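Long-range contacts in cellulose hydrolase (Bacillus licheniformis, PDB 4YZT), which hydrolyses internal beta-1,4-glucosidic bonds of cellulose, as a tri-modular endoglucanase of glycoside hydrolase family 5: residues V231-G236 with L488-D493; D427-D432 with G460-T465; G499-K504 with F517-W522. One frame throughout, in Å; residues are numbered along the deposited sequence.

Contact 1. Residues V231-G236 with L488-D493; sequences VSNWWG and LNYDED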
loop_
_atom_site.group_PDB
_atom_site.type_symbol
_atom_site.label_atom_id
_atom_site.label_comp_id
_atom_site.label_asym_id
_atom_site.label_seq_id
_atom_site.Cartn_x
_atom_site.Cartn_y
_atom_site.Cartn_z
ATOM N N VAL A 231 -3.690 -0.541 -7.998
ATOM C CA VAL A 231 -3.380 -0.553 -6.569
ATOM C C VAL A 231 -4.588 -0.118 -5.754
ATOM O O VAL A 231 -4.780 -0.602 -4.638
ATOM C CB VAL A 231 -2.130 0.317 -6.210
ATOM C CG1 VAL A 231 -0.904 -0.178 -6.968
ATOM C CG2 VAL A 231 -2.358 1.777 -6.475
ATOM N N SER A 232 -5.434 0.729 -6.338
ATOM C CA SER A 232 -6.630 1.232 -5.643
ATOM C C SER A 232 -7.928 0.492 -5.997
ATOM O O SER A 232 -9.009 0.817 -5.459
ATOM C CB SER A 232 -6.827 2.721 -5.941
ATOM O OG SER A 232 -5.697 3.478 -5.538
ATOM N N ASN A 233 -7.822 -0.499 -6.878
ATOM C CA ASN A 233 -8.992 -1.181 -7.465
ATOM C C ASN A 233 -10.016 -0.162 -7.966
ATOM O O ASN A 233 -11.142 -0.091 -7.481
ATOM C CB ASN A 233 -9.641 -2.147 -6.470
ATOM C CG ASN A 233 -10.743 -2.986 -7.111
ATOM O OD1 ASN A 233 -10.861 -3.039 -8.339
ATOM N ND2 ASN A 233 -11.555 -3.631 -6.288
ATOM N N TRP A 234 -9.584 0.651 -8.923
ATOM C CA TRP A 234 -10.489 1.566 -9.610
ATOM C C TRP A 234 -10.922 0.974 -10.955
ATOM O O TRP A 234 -10.149 0.272 -11.604
ATOM C CB TRP A 234 -9.808 2.922 -9.841
ATOM C CG TRP A 234 -9.778 3.850 -8.648
ATOM C CD1 TRP A 234 -9.960 3.520 -7.343
ATOM C CD2 TRP A 234 -9.571 5.269 -8.681
ATOM N NE1 TRP A 234 -9.873 4.646 -6.551
ATOM C CE2 TRP A 234 -9.641 5.733 -7.354
ATOM C CE3 TRP A 234 -9.354 6.194 -9.711
ATOM C CZ2 TRP A 234 -9.487 7.078 -7.022
ATOM C CZ3 TRP A 234 -9.197 7.527 -9.384
ATOM C CH2 TRP A 234 -9.262 7.958 -8.047
ATOM N N TRP A 235 -12.144 1.289 -11.375
ATOM C CA TRP A 235 -12.638 0.960 -12.710
ATOM C C TRP A 235 -12.527 -0.509 -13.105
ATOM O O TRP A 235 -12.354 -0.826 -14.281
ATOM C CB TRP A 235 -11.917 1.819 -13.762
ATOM C CG TRP A 235 -11.958 3.304 -13.455
ATOM C CD1 TRP A 235 -13.040 4.032 -13.085
ATOM C CD2 TRP A 235 -10.861 4.225 -13.521
ATOM N NE1 TRP A 235 -12.695 5.349 -12.903
ATOM C CE2 TRP A 235 -11.357 5.491 -13.159
ATOM C CE3 TRP A 235 -9.504 4.096 -13.835
ATOM C CZ2 TRP A 235 -10.541 6.628 -13.105
ATOM C CZ3 TRP A 235 -8.702 5.218 -13.784
ATOM C CH2 TRP A 235 -9.223 6.469 -13.425
ATOM N N GLY A 236 -12.627 -1.403 -12.126
ATOM C CA GLY A 236 -12.619 -2.826 -12.403
ATOM C C GLY A 236 -11.250 -3.410 -12.712
ATOM O O GLY A 236 -11.165 -4.535 -13.216
ATOM N N LEU A 488 -17.126 1.077 -11.106
ATOM C CA LEU A 488 -16.986 1.948 -9.945
ATOM C C LEU A 488 -15.634 1.752 -9.247
ATOM O O LEU A 488 -14.852 0.866 -9.615
ATOM C CB LEU A 488 -18.128 1.689 -8.952
ATOM C CG LEU A 488 -19.564 1.747 -9.512
ATOM C CD1 LEU A 488 -20.560 1.434 -8.406
ATOM C CD2 LEU A 488 -19.853 3.116 -10.096
ATOM N N ASN A 489 -15.375 2.559 -8.220
ATOM C CA ASN A 489 -14.084 2.533 -7.524
ATOM C C ASN A 489 -14.202 2.021 -6.094
ATOM O O ASN A 489 -15.052 2.476 -5.327
ATOM C CB ASN A 489 -13.454 3.925 -7.505
ATOM C CG ASN A 489 -13.067 4.433 -8.897
ATOM O OD1 ASN A 489 -13.004 3.675 -9.858
ATOM N ND2 ASN A 489 -12.784 5.728 -8.990
ATOM N N TYR A 490 -13.340 1.076 -5.733
ATOM C CA TYR A 490 -13.318 0.537 -4.371
ATOM C C TYR A 490 -13.270 1.621 -3.289
ATOM O O TYR A 490 -12.568 2.625 -3.433
ATOM C CB TYR A 490 -12.125 -0.399 -4.202
ATOM C CG TYR A 490 -11.919 -0.871 -2.773
ATOM C CD1 TYR A 490 -12.803 -1.768 -2.181
ATOM C CD2 TYR A 490 -10.844 -0.415 -2.017
ATOM C CE1 TYR A 490 -12.617 -2.205 -0.874
ATOM C CE2 TYR A 490 -10.650 -0.849 -0.709
ATOM C CZ TYR A 490 -11.545 -1.742 -0.146
ATOM O OH TYR A 490 -11.362 -2.175 1.152
ATOM N N ASP A 491 -14.052 1.400 -2.233
ATOM C CA ASP A 491 -14.081 2.217 -1.017
ATOM C C ASP A 491 -14.872 3.512 -1.233
ATOM O O ASP A 491 -15.817 3.760 -0.501
ATOM C CB ASP A 491 -12.664 2.524 -0.506
ATOM C CG ASP A 491 -12.602 2.723 1.002
ATOM O OD1 ASP A 491 -13.418 2.129 1.741
ATOM O OD2 ASP A 491 -11.714 3.472 1.455
ATOM N N GLU A 492 -14.515 4.333 -2.222
ATOM C CA GLU A 492 -15.275 5.574 -2.397
ATOM C C GLU A 492 -16.666 5.293 -2.975
ATOM O O GLU A 492 -17.614 6.022 -2.666
ATOM C CB GLU A 492 -14.512 6.587 -3.262
ATOM C CG GLU A 492 -14.419 6.262 -4.723
ATOM C CD GLU A 492 -13.536 7.248 -5.487
ATOM O OE1 GLU A 492 -13.657 7.311 -6.724
ATOM O OE2 GLU A 492 -12.706 7.947 -4.856
ATOM N N ASP A 493 -16.806 4.215 -3.753
ATOM C CA ASP A 493 -18.095 3.865 -4.355
ATOM C C ASP A 493 -18.739 2.609 -3.772
ATOM O O ASP A 493 -19.964 2.482 -3.770
ATOM C CB ASP A 493 -17.948 3.656 -5.861
ATOM C CG ASP A 493 -17.546 4.916 -6.593
ATOM O OD1 ASP A 493 -17.893 6.017 -6.117
ATOM O OD2 ASP A 493 -16.915 4.790 -7.663
HETATM O O HOH W 1 -9.885 2.929 -3.948
HETATM O O HOH W 2 -13.222 -1.306 -9.257
HETATM O O HOH W 3 -10.738 6.133 -3.742
#

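Contact 2. Residues D427-D432 with G460-T465; sequences DIILYD and GTKLAT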
loop_
_atom_site.group_PDB
_atom_site.type_symbol
_atom_site.label_atom_id
_atom_site.label_comp_id
_atom_site.label_asym_id
_atom_site.label_seq_id
_atom_site.Cartn_x
_atom_site.Cartn_y
_atom_site.Cartn_z
ATOM N N ASP A 427 -5.440 -21.196 -0.431
ATOM C CA ASP A 427 -6.709 -21.489 0.225
ATOM C C ASP A 427 -7.544 -22.398 -0.664
ATOM O O ASP A 427 -7.656 -22.160 -1.870
ATOM C CB ASP A 427 -7.490 -20.210 0.528
ATOM C CG ASP A 427 -6.944 -19.441 1.718
ATOM O OD1 ASP A 427 -5.901 -19.823 2.284
ATOM O OD2 ASP A 427 -7.572 -18.427 2.084
ATOM N N ILE A 428 -8.094 -23.456 -0.074
ATOM C CA ILE A 428 -9.046 -24.303 -0.773
ATOM C C ILE A 428 -10.441 -23.880 -0.306
ATOM O O ILE A 428 -10.790 -24.073 0.847
ATOM C CB ILE A 428 -8.808 -25.791 -0.492
ATOM C CG1 ILE A 428 -7.357 -26.167 -0.801
ATOM C CG2 ILE A 428 -9.817 -26.641 -1.272
ATOM C CD1 ILE A 428 -7.181 -27.089 -1.980
ATOM N N ILE A 429 -11.217 -23.293 -1.207
ATOM C CA ILE A 429 -12.461 -22.636 -0.839
ATOM C C ILE A 429 -13.676 -23.319 -1.450
ATOM O O ILE A 429 -13.791 -23.414 -2.673
ATOM C CB ILE A 429 -12.460 -21.160 -1.293
ATOM C CG1 ILE A 429 -11.205 -20.439 -0.792
ATOM C CG2 ILE A 429 -13.735 -20.460 -0.837
ATOM C CD1 ILE A 429 -11.037 -19.028 -1.369
ATOM N N LEU A 430 -14.583 -23.793 -0.601
ATOM C CA LEU A 430 -15.866 -24.287 -1.075
ATOM C C LEU A 430 -16.852 -23.135 -1.242
ATOM O O LEU A 430 -17.038 -22.344 -0.321
ATOM C CB LEU A 430 -16.439 -25.321 -0.101
ATOM C CG LEU A 430 -17.715 -26.071 -0.508
ATOM C CD1 LEU A 430 -17.451 -26.958 -1.719
ATOM C CD2 LEU A 430 -18.240 -26.910 0.662
ATOM N N TYR A 431 -17.484 -23.036 -2.404
ATOM C CA TYR A 431 -18.477 -21.979 -2.610
ATOM C C TYR A 431 -19.735 -22.517 -3.249
ATOM O O TYR A 431 -19.763 -23.651 -3.744
ATOM C CB TYR A 431 -17.918 -20.832 -3.462
ATOM C CG TYR A 431 -17.972 -21.060 -4.959
ATOM C CD1 TYR A 431 -16.965 -21.762 -5.607
ATOM C CD2 TYR A 431 -19.020 -20.561 -5.724
ATOM C CE1 TYR A 431 -17.001 -21.966 -6.970
ATOM C CE2 TYR A 431 -19.068 -20.766 -7.091
ATOM C CZ TYR A 431 -18.051 -21.462 -7.708
ATOM O OH TYR A 431 -18.097 -21.667 -9.063
ATOM N N ASP A 432 -20.784 -21.699 -3.205
ATOM C CA ASP A 432 -22.052 -22.014 -3.846
ATOM C C ASP A 432 -22.615 -20.707 -4.386
ATOM O O ASP A 432 -22.070 -19.637 -4.091
ATOM C CB ASP A 432 -23.015 -22.674 -2.861
ATOM C CG ASP A 432 -23.972 -23.632 -3.540
ATOM O OD1 ASP A 432 -24.065 -23.611 -4.788
ATOM O OD2 ASP A 432 -24.623 -24.413 -2.824
ATOM N N GLY A 460 -19.190 -18.167 0.289
ATOM C CA GLY A 460 -17.809 -18.479 -0.033
ATOM C C GLY A 460 -17.203 -17.575 -1.085
ATOM O O GLY A 460 -15.981 -17.545 -1.257
ATOM N N THR A 461 -18.047 -16.845 -1.804
ATOM C CA THR A 461 -17.546 -15.934 -2.819
ATOM C C THR A 461 -17.083 -14.626 -2.174
ATOM O O THR A 461 -17.407 -14.349 -1.022
ATOM C CB THR A 461 -18.596 -15.628 -3.909
ATOM O OG1 THR A 461 -19.659 -14.845 -3.361
ATOM C CG2 THR A 461 -19.151 -16.905 -4.503
ATOM N N LYS A 462 -16.317 -13.837 -2.924
ATOM C CA LYS A 462 -15.760 -12.582 -2.429
ATOM C C LYS A 462 -15.993 -11.475 -3.432
ATOM O O LYS A 462 -15.956 -11.704 -4.648
ATOM C CB LYS A 462 -14.255 -12.707 -2.153
ATOM C CG LYS A 462 -13.858 -13.872 -1.262
ATOM C CD LYS A 462 -12.362 -14.103 -1.343
ATOM C CE LYS A 462 -11.907 -15.188 -0.378
ATOM N NZ LYS A 462 -10.431 -15.376 -0.464
ATOM N N LEU A 463 -16.214 -10.266 -2.938
ATOM C CA LEU A 463 -16.431 -9.132 -3.834
ATOM C C LEU A 463 -15.149 -8.772 -4.594
ATOM O O LEU A 463 -14.068 -8.683 -3.999
ATOM C CB LEU A 463 -16.925 -7.920 -3.052
ATOM C CG LEU A 463 -17.201 -6.658 -3.873
ATOM C CD1 LEU A 463 -18.306 -6.907 -4.904
ATOM C CD2 LEU A 463 -17.563 -5.528 -2.925
ATOM N N ALA A 464 -15.277 -8.587 -5.907
ATOM C CA ALA A 464 -14.149 -8.214 -6.755
ATOM C C ALA A 464 -14.238 -6.760 -7.226
ATOM O O ALA A 464 -13.326 -5.956 -6.987
ATOM C CB ALA A 464 -14.078 -9.141 -7.945
ATOM N N THR A 465 -15.339 -6.429 -7.903
ATOM C CA THR A 465 -15.579 -5.060 -8.344
ATOM C C THR A 465 -17.082 -4.864 -8.604
ATOM O O THR A 465 -17.870 -5.798 -8.468
ATOM C CB THR A 465 -14.746 -4.718 -9.612
ATOM O OG1 THR A 465 -14.919 -3.331 -9.949
ATOM C CG2 THR A 465 -15.171 -5.570 -10.786
#

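Contact 3. Residues G499-K504 with F517-W522; sequences GDLYLK and FTFELW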
loop_
_atom_site.group_PDB
_atom_site.type_symbol
_atom_site.label_atom_id
_atom_site.label_comp_id
_atom_site.label_asym_id
_atom_site.label_seq_id
_atom_site.Cartn_x
_atom_site.Cartn_y
_atom_site.Cartn_z
ATOM N N GLY A 499 -19.911 -9.747 5.197
ATOM C CA GLY A 499 -20.672 -10.595 4.295
ATOM C C GLY A 499 -21.781 -9.903 3.512
ATOM O O GLY A 499 -22.429 -10.537 2.676
ATOM N N ASP A 500 -22.007 -8.618 3.787
ATOM C CA ASP A 500 -22.995 -7.828 3.060
ATOM C C ASP A 500 -22.335 -6.866 2.058
ATOM O O ASP A 500 -21.178 -6.469 2.214
ATOM C CB ASP A 500 -23.868 -7.040 4.047
ATOM C CG ASP A 500 -24.576 -7.939 5.050
ATOM O OD1 ASP A 500 -25.128 -8.985 4.647
ATOM O OD2 ASP A 500 -24.577 -7.601 6.248
ATOM N N LEU A 501 -23.081 -6.509 1.023
ATOM C CA LEU A 501 -22.605 -5.608 -0.008
ATOM C C LEU A 501 -23.145 -4.202 0.223
ATOM O O LEU A 501 -24.281 -4.038 0.681
ATOM C CB LEU A 501 -23.033 -6.121 -1.385
ATOM C CG LEU A 501 -22.624 -7.561 -1.704
ATOM C CD1 LEU A 501 -23.352 -8.082 -2.932
ATOM C CD2 LEU A 501 -21.105 -7.660 -1.900
ATOM N N TYR A 502 -22.348 -3.191 -0.122
ATOM C CA TYR A 502 -22.727 -1.801 0.121
ATOM C C TYR A 502 -22.425 -0.924 -1.084
ATOM O O TYR A 502 -21.359 -1.041 -1.688
ATOM C CB TYR A 502 -21.985 -1.241 1.338
ATOM C CG TYR A 502 -22.414 -1.817 2.679
ATOM C CD1 TYR A 502 -23.346 -1.158 3.468
ATOM C CD2 TYR A 502 -21.861 -3.004 3.160
ATOM C CE1 TYR A 502 -23.737 -1.675 4.702
ATOM C CE2 TYR A 502 -22.246 -3.532 4.379
ATOM C CZ TYR A 502 -23.179 -2.860 5.149
ATOM O OH TYR A 502 -23.574 -3.370 6.363
ATOM N N LEU A 503 -23.372 -0.054 -1.430
ATOM C CA LEU A 503 -23.114 1.066 -2.322
ATOM C C LEU A 503 -23.015 2.348 -1.511
ATOM O O LEU A 503 -23.900 2.660 -0.699
ATOM C CB LEU A 503 -24.217 1.219 -3.369
ATOM C CG LEU A 503 -24.274 0.163 -4.465
ATOM C CD1 LEU A 503 -25.511 0.387 -5.300
ATOM C CD2 LEU A 503 -23.013 0.256 -5.330
ATOM N N LYS A 504 -21.951 3.098 -1.744
ATOM C CA LYS A 504 -21.720 4.321 -0.997
ATOM C C LYS A 504 -22.744 5.399 -1.348
ATOM O O LYS A 504 -23.243 5.466 -2.472
ATOM C CB LYS A 504 -20.294 4.830 -1.243
ATOM C CG LYS A 504 -19.223 3.932 -0.644
ATOM C CD LYS A 504 -18.968 4.233 0.822
ATOM C CE LYS A 504 -18.224 5.534 0.975
ATOM N NZ LYS A 504 -17.430 5.583 2.228
ATOM N N PHE A 517 -26.936 -2.437 -10.995
ATOM C CA PHE A 517 -25.574 -2.630 -10.511
ATOM C C PHE A 517 -25.196 -4.096 -10.557
ATOM O O PHE A 517 -25.977 -4.958 -10.154
ATOM C CB PHE A 517 -25.419 -2.094 -9.089
ATOM C CG PHE A 517 -25.563 -0.609 -9.001
ATOM C CD1 PHE A 517 -24.450 0.206 -9.063
ATOM C CD2 PHE A 517 -26.820 -0.029 -8.880
ATOM C CE1 PHE A 517 -24.591 1.596 -9.011
ATOM C CE2 PHE A 517 -26.969 1.341 -8.813
ATOM C CZ PHE A 517 -25.852 2.155 -8.884
ATOM N N THR A 518 -24.007 -4.373 -11.075
ATOM C CA THR A 518 -23.511 -5.738 -11.136
ATOM C C THR A 518 -22.336 -5.897 -10.184
ATOM O O THR A 518 -21.260 -5.320 -10.403
ATOM C CB THR A 518 -23.086 -6.132 -12.566
ATOM O OG1 THR A 518 -24.190 -5.976 -13.475
ATOM C CG2 THR A 518 -22.603 -7.581 -12.602
ATOM N N PHE A 519 -22.554 -6.669 -9.121
ATOM C CA PHE A 519 -21.504 -6.962 -8.155
ATOM C C PHE A 519 -20.735 -8.190 -8.629
ATOM O O PHE A 519 -21.208 -9.313 -8.475
ATOM C CB PHE A 519 -22.093 -7.181 -6.752
ATOM C CG PHE A 519 -22.640 -5.928 -6.132
ATOM C CD1 PHE A 519 -23.907 -5.478 -6.461
ATOM C CD2 PHE A 519 -21.878 -5.190 -5.237
ATOM C CE1 PHE A 519 -24.414 -4.307 -5.910
ATOM C CE2 PHE A 519 -22.371 -4.029 -4.678
ATOM C CZ PHE A 519 -23.651 -3.583 -5.018
ATOM N N GLU A 520 -19.561 -7.968 -9.228
ATOM C CA GLU A 520 -18.768 -9.066 -9.769
ATOM C C GLU A 520 -17.924 -9.661 -8.651
ATOM O O GLU A 520 -17.274 -8.946 -7.884
ATOM C CB GLU A 520 -17.894 -8.594 -10.939
ATOM C CG GLU A 520 -18.677 -8.026 -12.106
ATOM C CD GLU A 520 -17.806 -7.583 -13.282
ATOM O OE1 GLU A 520 -16.560 -7.711 -13.228
ATOM O OE2 GLU A 520 -18.383 -7.098 -14.277
ATOM N N LEU A 521 -17.963 -10.984 -8.555
ATOM C CA LEU A 521 -17.353 -11.702 -7.451
ATOM C C LEU A 521 -16.162 -12.552 -7.877
ATOM O O LEU A 521 -15.928 -12.769 -9.066
ATOM C CB LEU A 521 -18.407 -12.596 -6.780
ATOM C CG LEU A 521 -19.665 -11.845 -6.351
ATOM C CD1 LEU A 521 -20.827 -12.803 -6.046
ATOM C CD2 LEU A 521 -19.351 -10.995 -5.136
ATOM N N TRP A 522 -15.422 -13.032 -6.882
ATOM C CA TRP A 522 -14.501 -14.156 -7.046
ATOM C C TRP A 522 -15.246 -15.414 -6.591
ATOM O O TRP A 522 -15.861 -15.390 -5.539
ATOM C CB TRP A 522 -13.235 -13.962 -6.211
ATOM C CG TRP A 522 -12.426 -12.704 -6.518
ATOM C CD1 TRP A 522 -12.170 -11.661 -5.668
ATOM C CD2 TRP A 522 -11.753 -12.393 -7.747
ATOM N NE1 TRP A 522 -11.383 -10.717 -6.301
ATOM C CE2 TRP A 522 -11.119 -11.145 -7.575
ATOM C CE3 TRP A 522 -11.631 -13.048 -8.979
ATOM C CZ2 TRP A 522 -10.379 -10.539 -8.589
ATOM C CZ3 TRP A 522 -10.896 -12.443 -9.986
ATOM C CH2 TRP A 522 -10.279 -11.201 -9.782
#

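Contact 1. Residues V231-G236 with L488-D493
The Trp234 indole carries the side-chain amide of Asn489 flat on one face, ND2 standing 3.3 Å above the ring plane and over its centre. Amide and ring planes are only 7° apart, and Asn489 CB extends the stack with a CH-pi contact 3.8 Å from the centroid of the five-membered ring. Glu492 OE1 sits above that face too, shifted toward the rim, while Trp235 CH2 and a water lie in plane at the indole edge. Over a face of the Trp235 ring comes Asn489 OD1, 3.2 Å from CD1; Trp234 CE3 also stands above this ring, offset toward its rim, and Trp482 and Trp484 meet it edge-to-face. The Tyr490 ring turns an edge to Ser232 O.

Both ends of the Asn489 amide are gripped. OD1 accepts a bent bond from Trp235 N at 3.0 Å, an N-H that also leans weakly on Leu488 O, and ND2 donates to Glu492 OE1 at 2.9 Å, from above the carboxylate plane. Asn489 CG lies anti to its own carbonyl carbon (chi1 -66°), which carries the amide alongside Trp235 and across Trp234. A straighter bond, 169° at the hydrogen, runs from Tyr490 N to O of Asn233, the positive-phi residue of the Schellman motif ending helix 228-231.

The amide is thus fixed in its rotation and held nearly parallel to the Trp234 indole. Amide-on-indole stacking and directional bonds join a catalytic-barrel loop, the side chain of Ser232 about 7 Å from a bound beta-D-glucopyranose, to the C-terminal region.

Contact 2. Residues D427-D432 with G460-T465
Gly460 lays its backbone beside Tyr431, the CA atoms of Gly460 and Tyr431 4.4 Å apart. With no side chain in the way and a positive phi of 100°, the glycine brings main chain directly onto strand 424-431; Tyr431 CB rests 4.1 Å from Gly460 C. Alongside, the branch methyl CG2 of Ile429 touches Gly460 O at 3.7 Å.

Among side chains the touching is apolar and sparse. Thr461 CG2 approaches the Tyr431 ring obliquely, 3.9 Å from CD2, and also nears Asp432 O. Its hydroxyl is bonded to Leu458 O within its own loop.

Charge enters through Lys462. Its extended chain crosses Ile429 at about a right angle and sets NZ 3.8 Å from the end methyl, Ile429 CD1. Lys462 NZ lies 4.9 Å from Asp427 OD2, too far for contact, although the opposite charges would probably still attract. Asp427 OD2 has its salt bridge with Lys280, and Lys462 forms a long, weak ion pair with Asp343.

The two segments share no sheet and exchange no hydrogen bonds. Strand 424-431 runs between strands 409-418 and 338-347 of the mixed sheet that includes the X2 carbohydrate-binding family region, whereas strand 462-470 edges the four-stranded mixed sheet beyond, beside strand 515-522. The loop leading into that edge strand abuts the side of strand 424-431 near its C-terminal end, the two chains running nearly at right angles.

Contact 3. Residues G499-K504 with F517-W522
The carbonyl O of Tyr502 borders the edge of the Phe519 ring near its plane, 4.3 Å from CE2, and does no more than that at the margin of an otherwise apolar contact. The Tyr502 backbone has its hydrogen-bonding partner in Tyr495 of the adjacent strand, and its ring stacks on that of Tyr495, on the side turned from Phe519. The residues on either side of Tyr502, Leu501 and Leu503, point toward strand 517-522, in the alternation of a regular strand.

Leu501 and Phe519 slide past each other in opposite directions. The methyl CD1 of Leu501 lies over the ring face, 4.2 Å from its centroid and 26° off the normal, making a CH-pi contact displaced toward the CG side.

Strand 500-503 belongs to a four-stranded antiparallel sheet and strand 517-522 to a four-stranded mixed one; their axes pass 10.0 Å apart with N-to-C directions at 135°. Two sheets facing each other across interlocked leucines and phenylalanines, as here, are consistent with part of the core of a beta sandwich.

Leu503 meets both rings, its CG anti to the carbonyl carbon and so reaching from the backbone toward them. Its CD1 methyl sits almost squarely over the centre of Phe517, 3.7 Å above the plane and 5° off the normal. Meanwhile CG meets the edge of the other ring at Phe519 CZ, 3.8 Å away, and CD2 touches both, 3.9 Å from that same CZ and 4.0 Å from Phe517 CD1. Phe519 is flanked further by Val466, Val530 and Ile454, and Phe517 packs against Val532 of strand 527-535.

In the fold
Contact 2 is nested along the chain inside the long loop closed by contact 1, and contact 3 follows both. The centres of contacts 1 and 2 lie about 19 Å apart. Those of contacts 1 and 3 are separated by about 12 Å, and those of contacts 2 and 3 by about 13 Å. Strands 462-470 and 515-522 are neighbours in one sheet, which ties contact 2 to contact 3, with a classic beta bulge where Ala464 and Thr465 face Glu520. Contact 1 meets its neighbours through Asn233 ND2 to Ala464 O and Asp493 O to Lys504 N, both probable hydrogen bonds. The C-terminal sandwich, built around contact 3, thereby touches the catalytic barrel at contact 1 and the X2 region at contact 2.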